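Local coordinates for type VI secretion system component (Escherichia coli O6, PDB 2P5Z), which probably forms part of the phage-tail-like injection device of the type VI secretion system, with structural similarity to the T4 tail proteins gp27 and gp5, at residues F94-L97 and E103-Y106; A124-Q129 and V135-R140. One frame throughout, in Å; residues are numbered along the deposited sequence.

Contact 1 (F94-L97 and E103-Y106); sequences FKHL and EARY
A chi1 of -175° turns the His-96 imidazole away from its own N, while CG of Tyr-106 swings beside its backbone N (chi1 -63°), and the two rings converge on one face of an antiparallel beta hairpin made by strands 85-99 and 104-111. The two residues form a non-hydrogen-bonded pair, and their rings make an edge-to-face contact, planes at 51°: CE2 of Tyr-106 stands over the imidazole face, offset toward the rim, 3.5 Å from His-96 ND1. Phe-94 completes an aromatic cluster along the same side of the tyrosine, at CD2, next to the CE2 that meets the histidine. It lies alongside Tyr-106, rim to rim, its CZ 3.6 Å from Tyr-106 CD2. The polar ends are engaged beyond the pair, Tyr-106 OH with the backbone of Asp-53 and Ile-56, and His-96 NE2 with Ser-99. On the other side of the hairpin the Leu-97 side chain crosses that of Arg-105; its CB sits over the centre of the guanidinium face, 3.8 Å from CZ of Arg-105. A hydrogen bond to Gln-48 at NE and another to Ser-98 at NH1 help fix the rotation of this flat group. The backbone N-H of His-96 also bonds to OG1 of Thr-235 of a second subunit, where the sheet continues across the interface. Between the strands of the hairpin, Leu-97 N donates to Arg-105 O at 2.8 Å.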
loop_
_atom_site.group_PDB
_atom_site.type_symbol
_atom_site.label_atom_id
_atom_site.label_comp_id
_atom_site.label_asym_id
_atom_site.label_seq_id
_atom_site.Cartn_x
_atom_site.Cartn_y
_atom_site.Cartn_z
ATOM N N PHE A 94 -5.582 -20.334 -15.562
ATOM C CA PHE A 94 -5.227 -21.682 -15.867
ATOM C C PHE A 94 -3.736 -21.800 -15.739
ATOM O O PHE A 94 -2.991 -20.948 -16.240
ATOM C CB PHE A 94 -5.681 -22.048 -17.283
ATOM C CG PHE A 94 -5.078 -23.315 -17.808
ATOM C CD1 PHE A 94 -5.505 -24.550 -17.334
ATOM C CD2 PHE A 94 -4.085 -23.276 -18.780
ATOM C CE1 PHE A 94 -4.950 -25.716 -17.812
ATOM C CE2 PHE A 94 -3.526 -24.447 -19.281
ATOM C CZ PHE A 94 -3.966 -25.667 -18.796
ATOM N N LYS A 95 -3.303 -22.869 -15.079
ATOM C CA LYS A 95 -1.887 -23.147 -14.927
ATOM C C LYS A 95 -1.575 -24.594 -15.266
ATOM O O LYS A 95 -2.268 -25.496 -14.814
ATOM C CB LYS A 95 -1.473 -22.880 -13.481
ATOM C CG LYS A 95 -1.283 -21.439 -13.135
ATOM C CD LYS A 95 -1.375 -21.260 -11.666
ATOM C CE LYS A 95 -0.695 -19.971 -11.253
ATOM N NZ LYS A 95 -0.879 -19.806 -9.785
ATOM N N HIS A 96 -0.543 -24.827 -16.064
ATOM C CA HIS A 96 0.019 -26.167 -16.144
ATOM C C HIS A 96 1.179 -26.222 -15.145
ATOM O O HIS A 96 2.148 -25.499 -15.283
ATOM C CB HIS A 96 0.497 -26.459 -17.565
ATOM C CG HIS A 96 0.986 -27.866 -17.785
ATOM N ND1 HIS A 96 0.912 -28.491 -19.015
ATOM C CD2 HIS A 96 1.563 -28.764 -16.946
ATOM C CE1 HIS A 96 1.427 -29.703 -18.924
ATOM N NE2 HIS A 96 1.828 -29.893 -17.680
ATOM N N LEU A 97 1.084 -27.082 -14.144
ATOM C CA LEU A 97 2.064 -27.087 -13.052
ATOM C C LEU A 97 3.277 -28.005 -13.241
ATOM O O LEU A 97 4.397 -27.597 -12.987
ATOM C CB LEU A 97 1.368 -27.401 -11.737
ATOM C CG LEU A 97 0.541 -26.205 -11.316
ATOM C CD1 LEU A 97 -0.270 -26.510 -10.096
ATOM C CD2 LEU A 97 1.488 -25.051 -11.065
ATOM N N GLU A 103 1.016 -38.463 -16.381
ATOM C CA GLU A 103 0.040 -37.429 -16.116
ATOM C C GLU A 103 0.617 -36.012 -16.077
ATOM O O GLU A 103 1.826 -35.807 -16.175
ATOM C CB GLU A 103 -0.738 -37.749 -14.837
ATOM C CG GLU A 103 0.124 -38.211 -13.688
ATOM C CD GLU A 103 -0.613 -38.140 -12.365
ATOM O OE1 GLU A 103 -1.861 -38.298 -12.375
ATOM O OE2 GLU A 103 0.054 -37.918 -11.321
ATOM N N ALA A 104 -0.272 -35.036 -15.977
ATOM C CA ALA A 104 0.141 -33.667 -15.760
ATOM C C ALA A 104 -0.708 -33.071 -14.667
ATOM O O ALA A 104 -1.830 -33.513 -14.445
ATOM C CB ALA A 104 0.033 -32.859 -17.026
ATOM N N ARG A 105 -0.148 -32.089 -13.967
ATOM C CA ARG A 105 -0.830 -31.414 -12.864
ATOM C C ARG A 105 -1.251 -30.033 -13.364
ATOM O O ARG A 105 -0.495 -29.372 -14.070
ATOM C CB ARG A 105 0.133 -31.307 -11.687
ATOM C CG ARG A 105 -0.424 -30.807 -10.382
ATOM C CD ARG A 105 0.630 -31.035 -9.324
ATOM N NE ARG A 105 0.923 -29.846 -8.518
ATOM C CZ ARG A 105 2.105 -29.226 -8.479
ATOM N NH1 ARG A 105 3.129 -29.669 -9.198
ATOM N NH2 ARG A 105 2.262 -28.154 -7.708
ATOM N N TYR A 106 -2.465 -29.617 -13.025
ATOM C CA TYR A 106 -3.002 -28.356 -13.520
ATOM C C TYR A 106 -3.661 -27.589 -12.405
ATOM O O TYR A 106 -4.056 -28.183 -11.402
ATOM C CB TYR A 106 -4.047 -28.565 -14.626
ATOM C CG TYR A 106 -3.504 -29.229 -15.863
ATOM C CD1 TYR A 106 -3.631 -30.607 -16.052
ATOM C CD2 TYR A 106 -2.855 -28.484 -16.845
ATOM C CE1 TYR A 106 -3.127 -31.225 -17.185
ATOM C CE2 TYR A 106 -2.346 -29.090 -17.981
ATOM C CZ TYR A 106 -2.481 -30.466 -18.146
ATOM O OH TYR A 106 -1.976 -31.078 -19.284
#

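Contact 2 (A124-Q129 and V135-R140); sequences AIYQNQ and VEKILR
Tyr-126 and Ile-138 meet at about a right angle, the phenol reaching across from the strand and the isoleucine from the helix. Both first torsions place the gamma atom beside the backbone N, at -68° for Tyr-126 and -67° for CG1 of Ile-138. CD1 of Ile-138 then reaches the phenol, 3.2 Å from Tyr-126 OH and 4.1 Å from Tyr-126 CZ. That hydroxyl is hydrogen-bonded to Lys-421 NZ. In this part of the protein, related to phage baseplate hubs, strand 124-127 pairs with 161-166, the chain bends at Asn-128, and helix 131-140 packs back against the tyrosine. Beyond the bend, Gln-129 kinks at chi2 (-87°) and folds its amide back, with NE2 donating to Asn-128 O at 2.8 Å from above the carbonyl plane. The same kink presents OE1 of Gln-129 to the aliphatic part of Lys-137, 3.2 Å from its CD and 3.3 Å from its CE. Lys-137 passes the edge of the Tyr-126 ring near its plane, then turns at chi3 and chi4 to carry NZ into a salt bridge with Glu-141.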
loop_
_atom_site.group_PDB
_atom_site.type_symbol
_atom_site.label_atom_id
_atom_site.label_comp_id
_atom_site.label_asym_id
_atom_site.label_seq_id
_atom_site.Cartn_x
_atom_site.Cartn_y
_atom_site.Cartn_z
ATOM N N ALA A 124 -18.819 6.954 -16.384
ATOM C CA ALA A 124 -20.238 7.150 -16.666
ATOM C C ALA A 124 -20.935 8.009 -15.630
ATOM O O ALA A 124 -20.564 7.998 -14.461
ATOM C CB ALA A 124 -20.942 5.809 -16.778
ATOM N N ILE A 125 -21.961 8.743 -16.059
ATOM C CA ILE A 125 -22.800 9.510 -15.127
ATOM C C ILE A 125 -24.224 8.975 -15.222
ATOM O O ILE A 125 -24.823 8.959 -16.294
ATOM C CB ILE A 125 -22.757 11.037 -15.424
ATOM C CG1 ILE A 125 -21.342 11.567 -15.250
ATOM C CG2 ILE A 125 -23.689 11.817 -14.506
ATOM C CD1 ILE A 125 -21.003 12.661 -16.220
ATOM N N TYR A 126 -24.751 8.518 -14.100
ATOM C CA TYR A 126 -26.029 7.838 -14.076
ATOM C C TYR A 126 -26.983 8.854 -13.549
ATOM O O TYR A 126 -26.656 9.583 -12.622
ATOM C CB TYR A 126 -25.990 6.580 -13.178
ATOM C CG TYR A 126 -25.101 5.479 -13.741
ATOM C CD1 TYR A 126 -23.736 5.420 -13.428
ATOM C CD2 TYR A 126 -25.614 4.522 -14.610
ATOM C CE1 TYR A 126 -22.923 4.443 -13.962
ATOM C CE2 TYR A 126 -24.803 3.532 -15.149
ATOM C CZ TYR A 126 -23.464 3.500 -14.818
ATOM O OH TYR A 126 -22.659 2.528 -15.356
ATOM N N GLN A 127 -28.164 8.900 -14.156
ATOM C CA GLN A 127 -29.067 10.034 -14.040
ATOM C C GLN A 127 -30.396 9.568 -13.447
ATOM O O GLN A 127 -31.042 8.712 -14.032
ATOM C CB GLN A 127 -29.240 10.634 -15.451
ATOM C CG GLN A 127 -29.806 12.039 -15.523
ATOM C CD GLN A 127 -28.821 13.103 -15.062
ATOM O OE1 GLN A 127 -27.623 13.050 -15.381
ATOM N NE2 GLN A 127 -29.327 14.089 -14.316
ATOM N N ASN A 128 -30.781 10.103 -12.289
ATOM C CA ASN A 128 -32.085 9.794 -11.635
ATOM C C ASN A 128 -32.325 8.327 -11.309
ATOM O O ASN A 128 -33.359 7.758 -11.663
ATOM C CB ASN A 128 -33.301 10.359 -12.406
ATOM C CG ASN A 128 -33.137 11.813 -12.765
ATOM O OD1 ASN A 128 -33.099 12.164 -13.952
ATOM N ND2 ASN A 128 -32.995 12.672 -11.746
ATOM N N GLN A 129 -31.354 7.693 -10.666
ATOM C CA GLN A 129 -31.527 6.306 -10.281
ATOM C C GLN A 129 -31.327 6.127 -8.802
ATOM O O GLN A 129 -30.759 6.988 -8.132
ATOM C CB GLN A 129 -30.572 5.413 -11.042
ATOM C CG GLN A 129 -30.312 5.796 -12.479
ATOM C CD GLN A 129 -31.328 5.213 -13.426
ATOM O OE1 GLN A 129 -31.044 4.248 -14.123
ATOM N NE2 GLN A 129 -32.527 5.785 -13.451
ATOM N N VAL A 135 -26.993 -0.483 -9.977
ATOM C CA VAL A 135 -26.357 -1.797 -9.881
ATOM C C VAL A 135 -26.981 -2.779 -10.887
ATOM O O VAL A 135 -26.270 -3.397 -11.705
ATOM C CB VAL A 135 -26.354 -2.336 -8.426
ATOM C CG1 VAL A 135 -25.904 -3.785 -8.393
ATOM C CG2 VAL A 135 -25.430 -1.494 -7.560
ATOM N N GLU A 136 -28.306 -2.858 -10.889
ATOM C CA GLU A 136 -28.997 -3.640 -11.910
ATOM C C GLU A 136 -28.641 -3.257 -13.368
ATOM O O GLU A 136 -28.459 -4.139 -14.221
ATOM C CB GLU A 136 -30.503 -3.617 -11.693
ATOM C CG GLU A 136 -31.193 -4.540 -12.655
ATOM C CD GLU A 136 -32.598 -4.883 -12.267
ATOM O OE1 GLU A 136 -32.970 -4.629 -11.098
ATOM O OE2 GLU A 136 -33.316 -5.432 -13.142
ATOM N N LYS A 137 -28.506 -1.958 -13.637
ATOM C CA LYS A 137 -28.062 -1.504 -14.958
ATOM C C LYS A 137 -26.704 -2.049 -15.307
ATOM O O LYS A 137 -26.546 -2.621 -16.376
ATOM C CB LYS A 137 -28.026 0.021 -15.073
ATOM C CG LYS A 137 -29.350 0.672 -15.366
ATOM C CD LYS A 137 -29.137 2.148 -15.686
ATOM C CE LYS A 137 -30.048 2.624 -16.819
ATOM N NZ LYS A 137 -29.348 2.467 -18.146
ATOM N N ILE A 138 -25.732 -1.890 -14.407
ATOM C CA ILE A 138 -24.366 -2.398 -14.636
ATOM C C ILE A 138 -24.352 -3.912 -14.919
ATOM O O ILE A 138 -23.684 -4.376 -15.861
ATOM C CB ILE A 138 -23.473 -2.092 -13.432
ATOM C CG1 ILE A 138 -23.257 -0.586 -13.296
ATOM C CG2 ILE A 138 -22.114 -2.785 -13.564
ATOM C CD1 ILE A 138 -21.883 -0.164 -13.714
ATOM N N LEU A 139 -25.126 -4.654 -14.121
ATOM C CA LEU A 139 -25.330 -6.091 -14.322
ATOM C C LEU A 139 -25.917 -6.428 -15.690
ATOM O O LEU A 139 -25.323 -7.224 -16.445
ATOM C CB LEU A 139 -26.189 -6.687 -13.194
ATOM C CG LEU A 139 -25.415 -6.720 -11.861
ATOM C CD1 LEU A 139 -26.235 -7.215 -10.680
ATOM C CD2 LEU A 139 -24.149 -7.543 -12.022
ATOM N N ARG A 140 -27.042 -5.789 -16.028
ATOM C CA ARG A 140 -27.744 -6.097 -17.279
ATOM C C ARG A 140 -27.092 -5.551 -18.550
ATOM O O ARG A 140 -27.014 -6.258 -19.555
ATOM C CB ARG A 140 -29.197 -5.649 -17.209
ATOM C CG ARG A 140 -30.013 -6.322 -16.105
ATOM C CD ARG A 140 -31.418 -5.863 -16.227
ATOM N NE ARG A 140 -32.370 -6.447 -15.290
ATOM C CZ ARG A 140 -33.004 -7.596 -15.496
ATOM N NH1 ARG A 140 -33.873 -8.024 -14.599
ATOM N NH2 ARG A 140 -32.760 -8.325 -16.585
#

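In the fold
Contact 1 and contact 2 follow each other in series along the chain: the hairpin of 94-97 and 103-106 is complete before the strand-helix unit of 124-129 and 135-140 begins. They do not touch; their centres are 40 Å apart and their nearest atoms about 23 Å apart, on opposite sides of the centre of the chain. Both belong to the part of the chain related to phage tail baseplate hubs, yet they face different neighbours. Contact 1, about 29 Å from the chain centre, adjoins a second subunit of the three-chain assembly. Contact 2, about 16 Å from that centre, meets Lys-421 and Tyr-424 of its own chain, which belong to the region related to injector OB domains.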